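Local coordinates for antigen TpF1 (PDB 2FJC), which binds ferric iron as a mini-ferritin of the Dps family, probably with ferroxidase activity, and may also play a structural role in the outer membrane, at residues D63-R68 with D133-D138; L70-Q75 with S127-T132; V122-A125 with V131-G134; V22-V27 with S114-Q119. One frame throughout, in Å; residues are numbered along the deposited sequence.

Contact 1. Residues D63-R68 with D133-D138. With FE (Fe (III) ion), chain R.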
loop_
_atom_site.group_PDB
_atom_site.type_symbol
_atom_site.label_atom_id
_atom_site.label_comp_id
_atom_site.label_asym_id
_atom_site.label_seq_id
_atom_site.Cartn_x
_atom_site.Cartn_y
_atom_site.Cartn_z
ATOM N N ASP B 63 24.883 -10.784 5.343
ATOM C CA ASP B 63 24.426 -11.718 4.345
ATOM C C ASP B 63 24.896 -11.432 2.921
ATOM O O ASP B 63 25.265 -12.371 2.218
ATOM C CB ASP B 63 22.899 -11.855 4.390
ATOM C CG ASP B 63 22.414 -13.146 3.727
ATOM O OD1 ASP B 63 22.791 -14.250 4.190
ATOM O OD2 ASP B 63 21.659 -13.060 2.738
ATOM N N THR B 64 24.915 -10.173 2.482
ATOM C CA THR B 64 25.355 -9.924 1.109
ATOM C C THR B 64 26.845 -10.220 0.927
ATOM O O THR B 64 27.251 -10.748 -0.106
ATOM C CB THR B 64 25.044 -8.483 0.615
ATOM O OG1 THR B 64 25.972 -7.567 1.186
ATOM C CG2 THR B 64 23.647 -8.074 1.000
ATOM N N ILE B 65 27.661 -9.905 1.929
ATOM C CA ILE B 65 29.088 -10.184 1.837
ATOM C C ILE B 65 29.349 -11.697 1.854
ATOM O O ILE B 65 30.187 -12.206 1.102
ATOM C CB ILE B 65 29.867 -9.495 2.985
ATOM C CG1 ILE B 65 29.997 -8.010 2.679
ATOM C CG2 ILE B 65 31.274 -10.102 3.133
ATOM C CD1 ILE B 65 30.736 -7.254 3.729
ATOM N N ALA B 66 28.631 -12.414 2.707
ATOM C CA ALA B 66 28.792 -13.858 2.779
ATOM C C ALA B 66 28.444 -14.479 1.428
ATOM O O ALA B 66 29.103 -15.410 0.963
ATOM C CB ALA B 66 27.891 -14.431 3.849
ATOM N N GLU B 67 27.400 -13.959 0.799
ATOM C CA GLU B 67 26.975 -14.475 -0.489
ATOM C C GLU B 67 27.954 -14.133 -1.595
ATOM O O GLU B 67 28.090 -14.886 -2.558
ATOM C CB GLU B 67 25.597 -13.940 -0.845
ATOM C CG GLU B 67 24.539 -15.017 -0.824
ATOM C CD GLU B 67 23.327 -14.623 -0.010
ATOM O OE1 GLU B 67 22.791 -13.514 -0.237
ATOM O OE2 GLU B 67 22.912 -15.426 0.849
ATOM N N ARG B 68 28.626 -12.994 -1.468
ATOM C CA ARG B 68 29.596 -12.609 -2.472
ATOM C C ARG B 68 30.748 -13.599 -2.381
ATOM O O ARG B 68 31.304 -14.038 -3.387
ATOM C CB ARG B 68 30.098 -11.187 -2.220
ATOM C CG ARG B 68 31.145 -10.721 -3.225
ATOM C CD ARG B 68 30.689 -10.996 -4.646
ATOM N NE ARG B 68 31.691 -10.607 -5.635
ATOM C CZ ARG B 68 31.662 -10.995 -6.905
ATOM N NH1 ARG B 68 30.680 -11.783 -7.331
ATOM N NH2 ARG B 68 32.615 -10.611 -7.743
ATOM N N ASP B 133 33.576 -4.567 -5.441
ATOM C CA ASP B 133 33.839 -3.150 -5.239
ATOM C C ASP B 133 32.530 -2.446 -4.898
ATOM O O ASP B 133 32.424 -1.747 -3.897
ATOM C CB ASP B 133 34.430 -2.568 -6.521
ATOM C CG ASP B 133 34.912 -1.144 -6.359
ATOM O OD1 ASP B 133 34.525 -0.474 -5.372
ATOM O OD2 ASP B 133 35.676 -0.688 -7.245
ATOM N N GLY B 134 31.531 -2.643 -5.751
ATOM C CA GLY B 134 30.230 -2.030 -5.553
ATOM C C GLY B 134 29.547 -2.451 -4.261
ATOM O O GLY B 134 28.933 -1.634 -3.569
ATOM N N ILE B 135 29.650 -3.729 -3.925
ATOM C CA ILE B 135 29.055 -4.224 -2.706
ATOM C C ILE B 135 29.689 -3.556 -1.482
ATOM O O ILE B 135 28.978 -3.034 -0.620
ATOM C CB ILE B 135 29.209 -5.762 -2.597
ATOM C CG1 ILE B 135 28.280 -6.445 -3.607
ATOM C CG2 ILE B 135 28.918 -6.232 -1.166
ATOM C CD1 ILE B 135 28.427 -7.960 -3.650
ATOM N N ILE B 136 31.014 -3.568 -1.392
ATOM C CA ILE B 136 31.667 -2.946 -0.243
ATOM C C ILE B 136 31.429 -1.443 -0.209
ATOM O O ILE B 136 31.167 -0.883 0.850
ATOM C CB ILE B 136 33.199 -3.227 -0.215
ATOM C CG1 ILE B 136 33.455 -4.580 0.439
ATOM C CG2 ILE B 136 33.933 -2.164 0.584
ATOM C CD1 ILE B 136 32.951 -5.705 -0.349
ATOM N N THR B 137 31.510 -0.793 -1.362
ATOM C CA THR B 137 31.295 0.649 -1.413
ATOM C C THR B 137 29.900 1.031 -0.896
ATOM O O THR B 137 29.752 2.038 -0.208
ATOM C CB THR B 137 31.476 1.192 -2.854
ATOM O OG1 THR B 137 32.819 0.948 -3.294
ATOM C CG2 THR B 137 31.203 2.686 -2.896
ATOM N N ASP B 138 28.882 0.236 -1.224
ATOM C CA ASP B 138 27.527 0.527 -0.761
ATOM C C ASP B 138 27.489 0.482 0.761
ATOM O O ASP B 138 26.866 1.318 1.409
ATOM C CB ASP B 138 26.513 -0.480 -1.315
ATOM C CG ASP B 138 26.150 -0.215 -2.774
ATOM O OD1 ASP B 138 26.480 0.879 -3.288
ATOM O OD2 ASP B 138 25.520 -1.105 -3.402
HETATM FE FE FE R . 20.774 -14.748 1.826
#
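Ile135 meets three residues of segment 63-68, Thr64, Ile65 and Arg68, while the same turns of that helix bind iron on another face. The segments belong to helices 44-71 and 130-154 of the ferritin-like four-helix bundle and run nearly antiparallel, at 163°, with their axes 10.6 Å apart. At that spacing the gap is bridged by the two branches of Ile135, each toward a different turn. Ile135 CG2 lies 4.0 Å from Thr64 OG1, the two side chains sliding past each other in opposite senses, and it stays 4.4 Å from Ile65 CG1. The longer branch turns to Arg68. There the CB, CG and CD carbons of the arginine wrap round Ile135 CD1, because the chain sets out extended (chi1 179°) and then folds at chi2 (49°). Only the aliphatic stem of Arg68 is used in this way; its guanidinium goes on to Thr132 and Asp129 at the N-terminal end of helix 130-154. Ile65 is buried, and its side chain also packs on helix 8-38 and on Phe117 of helix 99-127, so it belongs to the bundle core. Asp63 and Glu67, one helical turn apart, take no part in the packing against Ile135. They coordinate the ferric ion together with His36 of a neighbouring subunit, an intersubunit site as in the ferroxidase centres of Dps proteins. Asp63 OD1 is hydrogen-bonded to Trp37 NE1 of that same neighbouring subunit, while Asp63 OD2 binds the iron at 2.1 Å.

Contact 2. Residues L70-Q75 with S127-T132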
loop_
_atom_site.group_PDB
_atom_site.type_symbol
_atom_site.label_atom_id
_atom_site.label_comp_id
_atom_site.label_asym_id
_atom_site.label_seq_id
_atom_site.Cartn_x
_atom_site.Cartn_y
_atom_site.Cartn_z
ATOM N N LEU B 70 30.528 -16.633 -1.442
ATOM C CA LEU B 70 30.078 -17.876 -2.054
ATOM C C LEU B 70 30.229 -17.799 -3.571
ATOM O O LEU B 70 30.660 -18.752 -4.214
ATOM C CB LEU B 70 28.612 -18.146 -1.698
ATOM C CG LEU B 70 28.340 -18.404 -0.218
ATOM C CD1 LEU B 70 26.848 -18.514 0.042
ATOM C CD2 LEU B 70 29.062 -19.677 0.186
ATOM N N GLN B 71 29.868 -16.654 -4.137
ATOM C CA GLN B 71 29.967 -16.446 -5.565
ATOM C C GLN B 71 31.403 -16.545 -6.039
ATOM O O GLN B 71 31.658 -17.021 -7.142
ATOM C CB GLN B 71 29.403 -15.078 -5.938
ATOM C CG GLN B 71 27.936 -14.955 -5.678
ATOM C CD GLN B 71 27.476 -13.536 -5.701
ATOM O OE1 GLN B 71 26.457 -13.206 -5.105
ATOM N NE2 GLN B 71 28.217 -12.679 -6.389
ATOM N N LEU B 72 32.337 -16.097 -5.206
ATOM C CA LEU B 72 33.743 -16.129 -5.567
ATOM C C LEU B 72 34.329 -17.523 -5.443
ATOM O O LEU B 72 35.532 -17.713 -5.604
ATOM C CB LEU B 72 34.536 -15.142 -4.712
ATOM C CG LEU B 72 34.278 -13.666 -5.043
ATOM C CD1 LEU B 72 35.055 -12.757 -4.096
ATOM C CD2 LEU B 72 34.677 -13.399 -6.478
ATOM N N GLY B 73 33.471 -18.501 -5.158
ATOM C CA GLY B 73 33.922 -19.877 -5.053
ATOM C C GLY B 73 34.379 -20.338 -3.682
ATOM O O GLY B 73 34.814 -21.478 -3.525
ATOM N N ALA B 74 34.295 -19.461 -2.688
ATOM C CA ALA B 74 34.706 -19.825 -1.335
ATOM C C ALA B 74 33.490 -20.205 -0.498
ATOM O O ALA B 74 32.347 -20.084 -0.946
ATOM C CB ALA B 74 35.443 -18.666 -0.677
ATOM N N GLN B 75 33.736 -20.696 0.707
ATOM C CA GLN B 75 32.639 -21.039 1.597
ATOM C C GLN B 75 32.707 -19.997 2.705
ATOM O O GLN B 75 33.792 -19.557 3.091
ATOM C CB GLN B 75 32.797 -22.455 2.152
ATOM C CG GLN B 75 33.062 -23.485 1.071
ATOM C CD GLN B 75 32.552 -24.859 1.431
ATOM O OE1 GLN B 75 31.363 -25.149 1.295
ATOM N NE2 GLN B 75 33.448 -25.714 1.903
ATOM N N SER B 127 41.997 -4.929 -8.704
ATOM C CA SER B 127 41.966 -6.222 -9.376
ATOM C C SER B 127 40.821 -6.358 -10.362
ATOM O O SER B 127 40.648 -7.404 -10.974
ATOM C CB SER B 127 41.872 -7.353 -8.348
ATOM O OG SER B 127 40.638 -7.303 -7.652
ATOM N N GLY B 128 40.028 -5.307 -10.512
ATOM C CA GLY B 128 38.922 -5.371 -11.445
ATOM C C GLY B 128 37.671 -6.091 -10.963
ATOM O O GLY B 128 36.745 -6.322 -11.745
ATOM N N ASP B 129 37.633 -6.460 -9.687
ATOM C CA ASP B 129 36.452 -7.125 -9.138
ATOM C C ASP B 129 35.389 -6.044 -8.892
ATOM O O ASP B 129 35.135 -5.631 -7.755
ATOM C CB ASP B 129 36.800 -7.841 -7.829
ATOM C CG ASP B 129 35.655 -8.705 -7.313
ATOM O OD1 ASP B 129 34.506 -8.504 -7.774
ATOM O OD2 ASP B 129 35.901 -9.582 -6.441
ATOM N N ALA B 130 34.775 -5.593 -9.982
ATOM C CA ALA B 130 33.765 -4.544 -9.944
ATOM C C ALA B 130 32.604 -4.844 -8.998
ATOM O O ALA B 130 32.195 -3.978 -8.219
ATOM C CB ALA B 130 33.248 -4.277 -11.363
ATOM N N VAL B 131 32.083 -6.065 -9.052
ATOM C CA VAL B 131 30.972 -6.446 -8.189
ATOM C C VAL B 131 31.306 -6.302 -6.705
ATOM O O VAL B 131 30.563 -5.675 -5.948
ATOM C CB VAL B 131 30.516 -7.893 -8.462
ATOM C CG1 VAL B 131 29.555 -8.358 -7.386
ATOM C CG2 VAL B 131 29.845 -7.969 -9.815
ATOM N N THR B 132 32.417 -6.885 -6.279
ATOM C CA THR B 132 32.792 -6.781 -4.876
ATOM C C THR B 132 33.005 -5.317 -4.513
ATOM O O THR B 132 32.646 -4.872 -3.429
ATOM C CB THR B 132 34.073 -7.563 -4.587
ATOM O OG1 THR B 132 33.849 -8.948 -4.869
ATOM C CG2 THR B 132 34.482 -7.399 -3.127
#
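Leu72 points its forked end at the carboxylate of Asp129, the two side chains arriving from opposite directions. The fork straddles a single oxygen: Leu72 CD1 and CD2 each lie 4.0 Å from Asp129 OD2. Thr132 is met obliquely, with its OG1 4.1 Å from Leu72 CD1. The leucine offers only methyls, so these are van der Waals contacts. Asp129 is the N-cap of helix 130-154, and its carboxylate doubles back over the first turn with CG anti to the backbone N (chi1 -172°). OD1 accepts from Thr132 N at 3.0 Å, a bond with an N-H...O angle of 164° that approaches from well above the carboxylate plane. Thr132 OG1 donates to Asp129 OD2 at 2.7 Å, again from out of the plane, so the threonine grips both oxygens. Both chain segments come from helix ends. Gly73, with positive phi, is the C-prime residue of the Schellman motif that closes helix 44-71, and Gly128 serves likewise after helix 99-127. Leu72 also packs on Leu18 of helix 8-38, near the end of the bundle. Arg68 NH2 forms a salt bridge with Asp129 OD1, and Arg68 NE is hydrogen-bonded to Thr132 OG1. A buried carboxylate with a capping bond, a hydroxyl donor and a cationic partner would be expected to remain ionised, and its negative charge should suit the helix N terminus it caps.

Contact 3. Residues V122-A125 with V131-G134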
loop_
_atom_site.group_PDB
_atom_site.type_symbol
_atom_site.label_atom_id
_atom_site.label_comp_id
_atom_site.label_asym_id
_atom_site.label_seq_id
_atom_site.Cartn_x
_atom_site.Cartn_y
_atom_site.Cartn_z
ATOM N N VAL B 122 39.720 -1.240 -2.069
ATOM C CA VAL B 122 40.929 -0.929 -2.825
ATOM C C VAL B 122 41.401 -2.183 -3.559
ATOM O O VAL B 122 41.736 -2.121 -4.738
ATOM C CB VAL B 122 42.065 -0.398 -1.899
ATOM C CG1 VAL B 122 43.402 -0.388 -2.627
ATOM C CG2 VAL B 122 41.729 1.019 -1.446
ATOM N N LEU B 123 41.414 -3.319 -2.869
ATOM C CA LEU B 123 41.828 -4.576 -3.482
ATOM C C LEU B 123 40.947 -4.903 -4.674
ATOM O O LEU B 123 41.432 -5.216 -5.760
ATOM C CB LEU B 123 41.734 -5.732 -2.492
ATOM C CG LEU B 123 42.845 -5.872 -1.449
ATOM C CD1 LEU B 123 42.558 -7.080 -0.551
ATOM C CD2 LEU B 123 44.189 -6.043 -2.148
ATOM N N ALA B 124 39.643 -4.834 -4.457
ATOM C CA ALA B 124 38.679 -5.138 -5.500
ATOM C C ALA B 124 38.820 -4.196 -6.685
ATOM O O ALA B 124 38.777 -4.619 -7.836
ATOM C CB ALA B 124 37.278 -5.062 -4.939
ATOM N N ALA B 125 39.002 -2.915 -6.396
ATOM C CA ALA B 125 39.142 -1.910 -7.440
ATOM C C ALA B 125 40.390 -2.154 -8.284
ATOM O O ALA B 125 40.326 -2.125 -9.509
ATOM C CB ALA B 125 39.187 -0.513 -6.818
ATOM N N VAL B 131 32.083 -6.065 -9.052
ATOM C CA VAL B 131 30.972 -6.446 -8.189
ATOM C C VAL B 131 31.306 -6.302 -6.705
ATOM O O VAL B 131 30.563 -5.675 -5.948
ATOM C CB VAL B 131 30.516 -7.893 -8.462
ATOM C CG1 VAL B 131 29.555 -8.358 -7.386
ATOM C CG2 VAL B 131 29.845 -7.969 -9.815
ATOM N N THR B 132 32.417 -6.885 -6.279
ATOM C CA THR B 132 32.792 -6.781 -4.876
ATOM C C THR B 132 33.005 -5.317 -4.513
ATOM O O THR B 132 32.646 -4.872 -3.429
ATOM C CB THR B 132 34.073 -7.563 -4.587
ATOM O OG1 THR B 132 33.849 -8.948 -4.869
ATOM C CG2 THR B 132 34.482 -7.399 -3.127
ATOM N N ASP B 133 33.576 -4.567 -5.441
ATOM C CA ASP B 133 33.839 -3.150 -5.239
ATOM C C ASP B 133 32.530 -2.446 -4.898
ATOM O O ASP B 133 32.424 -1.747 -3.897
ATOM C CB ASP B 133 34.430 -2.568 -6.521
ATOM C CG ASP B 133 34.912 -1.144 -6.359
ATOM O OD1 ASP B 133 34.525 -0.474 -5.372
ATOM O OD2 ASP B 133 35.676 -0.688 -7.245
ATOM N N GLY B 134 31.531 -2.643 -5.751
ATOM C CA GLY B 134 30.230 -2.030 -5.553
ATOM C C GLY B 134 29.547 -2.451 -4.261
ATOM O O GLY B 134 28.933 -1.634 -3.569
#
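The last two helices of the ferritin-like bundle, 99-127 and 130-154, form a helical hairpin, and beside its short turn they meet through Ala124 and Ala125 on one arm and Thr132 and Asp133 on the other. Small side chains let the backbones come close: the CA atoms of Ala124 and Asp133 are 5.2 Å apart. The methyl of Ala124 points at the opposite arm and settles on its main chain, with Ala124 CB 3.8 Å from Asp133 N. The two side chains are also close, Ala124 CB standing 4.1 Å from Asp133 CB. Beside it comes the methyl branch of Thr132, whose CG2 lies 4.1 Å from Ala124 CB. That branch is anti to the backbone N, while the hydroxyl sits on another side of the threonine and is bonded to Asp129 in the turn. Thr132 therefore shows its apolar branch to Ala124 and its polar one to the helix cap. The carboxylate of Asp133 makes the outer part, reaching along Ala125: Asp133 OD2 is 3.5 Å from Ala125 CB and 3.7 Å from Ala125 CA. Ala124 and Thr132 are buried, whereas Ala125 is exposed, so the contact runs from the protein interior out to its surface. The reversal from one long helix into the next over a brief connection makes this an alpha-alpha hairpin, closely packed through alanine, here the C-terminal one of the four-helix bundle.

Contact 4. Residues V22-V27 with S114-Q119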
loop_
_atom_site.group_PDB
_atom_site.type_symbol
_atom_site.label_atom_id
_atom_site.label_comp_id
_atom_site.label_asym_id
_atom_site.label_seq_id
_atom_site.Cartn_x
_atom_site.Cartn_y
_atom_site.Cartn_z
ATOM N N VAL B 22 32.603 -10.972 7.384
ATOM C CA VAL B 22 31.478 -11.768 7.845
ATOM C C VAL B 22 31.601 -11.995 9.347
ATOM O O VAL B 22 30.637 -11.825 10.096
ATOM C CB VAL B 22 31.429 -13.129 7.124
ATOM C CG1 VAL B 22 30.386 -14.016 7.763
ATOM C CG2 VAL B 22 31.114 -12.913 5.655
ATOM N N ALA B 23 32.796 -12.370 9.780
ATOM C CA ALA B 23 33.053 -12.613 11.181
ATOM C C ALA B 23 32.818 -11.354 12.019
ATOM O O ALA B 23 32.154 -11.408 13.050
ATOM C CB ALA B 23 34.475 -13.109 11.365
ATOM N N ASP B 24 33.354 -10.223 11.576
ATOM C CA ASP B 24 33.191 -8.978 12.309
ATOM C C ASP B 24 31.737 -8.545 12.349
ATOM O O ASP B 24 31.252 -8.101 13.389
ATOM C CB ASP B 24 34.053 -7.862 11.698
ATOM C CG ASP B 24 35.549 -8.049 11.966
ATOM O OD1 ASP B 24 35.914 -8.773 12.916
ATOM O OD2 ASP B 24 36.371 -7.457 11.240
ATOM N N LEU B 25 31.043 -8.668 11.221
ATOM C CA LEU B 25 29.636 -8.300 11.143
ATOM C C LEU B 25 28.838 -9.191 12.087
ATOM O O LEU B 25 27.958 -8.712 12.806
ATOM C CB LEU B 25 29.108 -8.466 9.713
ATOM C CG LEU B 25 29.016 -7.242 8.790
ATOM C CD1 LEU B 25 29.694 -6.025 9.388
ATOM C CD2 LEU B 25 29.633 -7.595 7.453
ATOM N N GLY B 26 29.157 -10.483 12.082
ATOM C CA GLY B 26 28.463 -11.420 12.948
ATOM C C GLY B 26 28.605 -11.013 14.401
ATOM O O GLY B 26 27.627 -10.974 15.150
ATOM N N VAL B 27 29.832 -10.696 14.799
ATOM C CA VAL B 27 30.104 -10.287 16.166
ATOM C C VAL B 27 29.395 -8.969 16.495
ATOM O O VAL B 27 28.811 -8.821 17.563
ATOM C CB VAL B 27 31.629 -10.139 16.401
ATOM C CG1 VAL B 27 31.889 -9.504 17.748
ATOM C CG2 VAL B 27 32.298 -11.513 16.345
ATOM N N SER B 114 34.905 0.381 8.803
ATOM C CA SER B 114 35.114 1.269 7.679
ATOM C C SER B 114 36.535 1.174 7.120
ATOM O O SER B 114 36.717 1.068 5.909
ATOM C CB SER B 114 34.813 2.705 8.089
ATOM O OG SER B 114 34.868 3.580 6.975
ATOM N N THR B 115 37.544 1.208 7.988
ATOM C CA THR B 115 38.907 1.119 7.499
ATOM C C THR B 115 39.155 -0.281 6.911
ATOM O O THR B 115 39.836 -0.426 5.895
ATOM C CB THR B 115 39.940 1.431 8.614
ATOM O OG1 THR B 115 39.919 0.394 9.596
ATOM C CG2 THR B 115 39.614 2.752 9.289
ATOM N N ARG B 116 38.589 -1.307 7.533
ATOM C CA ARG B 116 38.774 -2.653 7.016
ATOM C C ARG B 116 38.086 -2.820 5.661
ATOM O O ARG B 116 38.652 -3.402 4.742
ATOM C CB ARG B 116 38.266 -3.696 8.014
ATOM C CG ARG B 116 39.081 -3.704 9.301
ATOM C CD ARG B 116 39.481 -5.113 9.698
ATOM N NE ARG B 116 40.289 -5.762 8.671
ATOM C CZ ARG B 116 41.496 -5.347 8.298
ATOM N NH1 ARG B 116 42.160 -5.998 7.351
ATOM N NH2 ARG B 116 42.043 -4.286 8.880
ATOM N N PHE B 117 36.872 -2.294 5.531
ATOM C CA PHE B 117 36.141 -2.391 4.272
ATOM C C PHE B 117 36.844 -1.616 3.170
ATOM O O PHE B 117 36.857 -2.040 2.018
ATOM C CB PHE B 117 34.710 -1.867 4.413
ATOM C CG PHE B 117 33.763 -2.837 5.070
ATOM C CD1 PHE B 117 33.634 -4.134 4.599
ATOM C CD2 PHE B 117 32.980 -2.445 6.145
ATOM C CE1 PHE B 117 32.738 -5.023 5.187
ATOM C CE2 PHE B 117 32.084 -3.328 6.735
ATOM C CZ PHE B 117 31.965 -4.620 6.254
ATOM N N SER B 118 37.423 -0.473 3.522
ATOM C CA SER B 118 38.135 0.335 2.545
ATOM C C SER B 118 39.307 -0.434 1.933
ATOM O O SER B 118 39.590 -0.294 0.748
ATOM C CB SER B 118 38.643 1.624 3.183
ATOM O OG SER B 118 37.604 2.569 3.320
ATOM N N GLN B 119 39.983 -1.245 2.737
ATOM C CA GLN B 119 41.106 -2.012 2.221
ATOM C C GLN B 119 40.593 -2.978 1.164
ATOM O O GLN B 119 41.221 -3.168 0.125
ATOM C CB GLN B 119 41.800 -2.787 3.342
ATOM C CG GLN B 119 42.208 -1.913 4.508
ATOM C CD GLN B 119 42.807 -2.709 5.651
ATOM O OE1 GLN B 119 42.330 -3.799 5.987
ATOM N NE2 GLN B 119 43.851 -2.163 6.266
#
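Apolar packing between the segments comes from Leu25 and Phe117. Both side chains leave their helices at an angle and cross obliquely, and the leucine meets the rim of the ring: Leu25 CD2 lies in the ring plane, 4.0 Å from Phe117 CZ, with Leu25 CD1 at 4.1 Å from the same atom. Both leucine methyls thus abut the end of the ring from one side. Its chi1 of -79° keeps CG anti to the carbonyl carbon, from where the ring extends inward to pack also on Ile136 and Leu143, while meeting the ring of His21 at about 50°. The residues are central in the ferritin-like four-helix bundle, where helix 8-38 lies beside helix 99-127, and the backbones stay far apart, 10.0 Å between the CA atoms of Asp24 and Arg116. The polar pair is looser. Asp24 and Arg116 cross at about a right angle, carboxylate and guanidinium planes 87° apart, and the nearest approach is from Asp24 OD2 to Arg116 CD, 4.2 Å. With Asp24 OD2 5.0 Å from Arg116 NE, the opposite charges are near but form no salt bridge; Arg116 NE has a weak hydrogen bond to Gln20 OE1. The aspartate is held elsewhere: OD1 accepts from Gly88 N and is bonded to Ser87 OG, and OD2 is bonded to Tyr112 OH. Within segment 114-119, Ser118 OG donates to Ser114 O at 3.1 Å, and Ser118 N reaches that oxygen from the opposite face of the carbonyl plane.

In the fold
From the N terminus, helix 8-38 supplies the first half of contact 4, and helix 44-71 then opens contact 1 and, at its end, contact 2. Contact 4 closes first, at 114-119 on helix 99-127, so it crosses both. Farther along that helix contact 3 opens and closes within a few residues, round the turn into helix 130-154. Contact 2 is completed at this same turn, and contact 1, inside whose loop contact 2 nests, is completed at 133-138. Contacts 1, 2 and 3 cluster toward one end of the bundle, their centres 9 Å apart; contact 4 lies near its middle, with Val22 packing on Ala66 of contact 1.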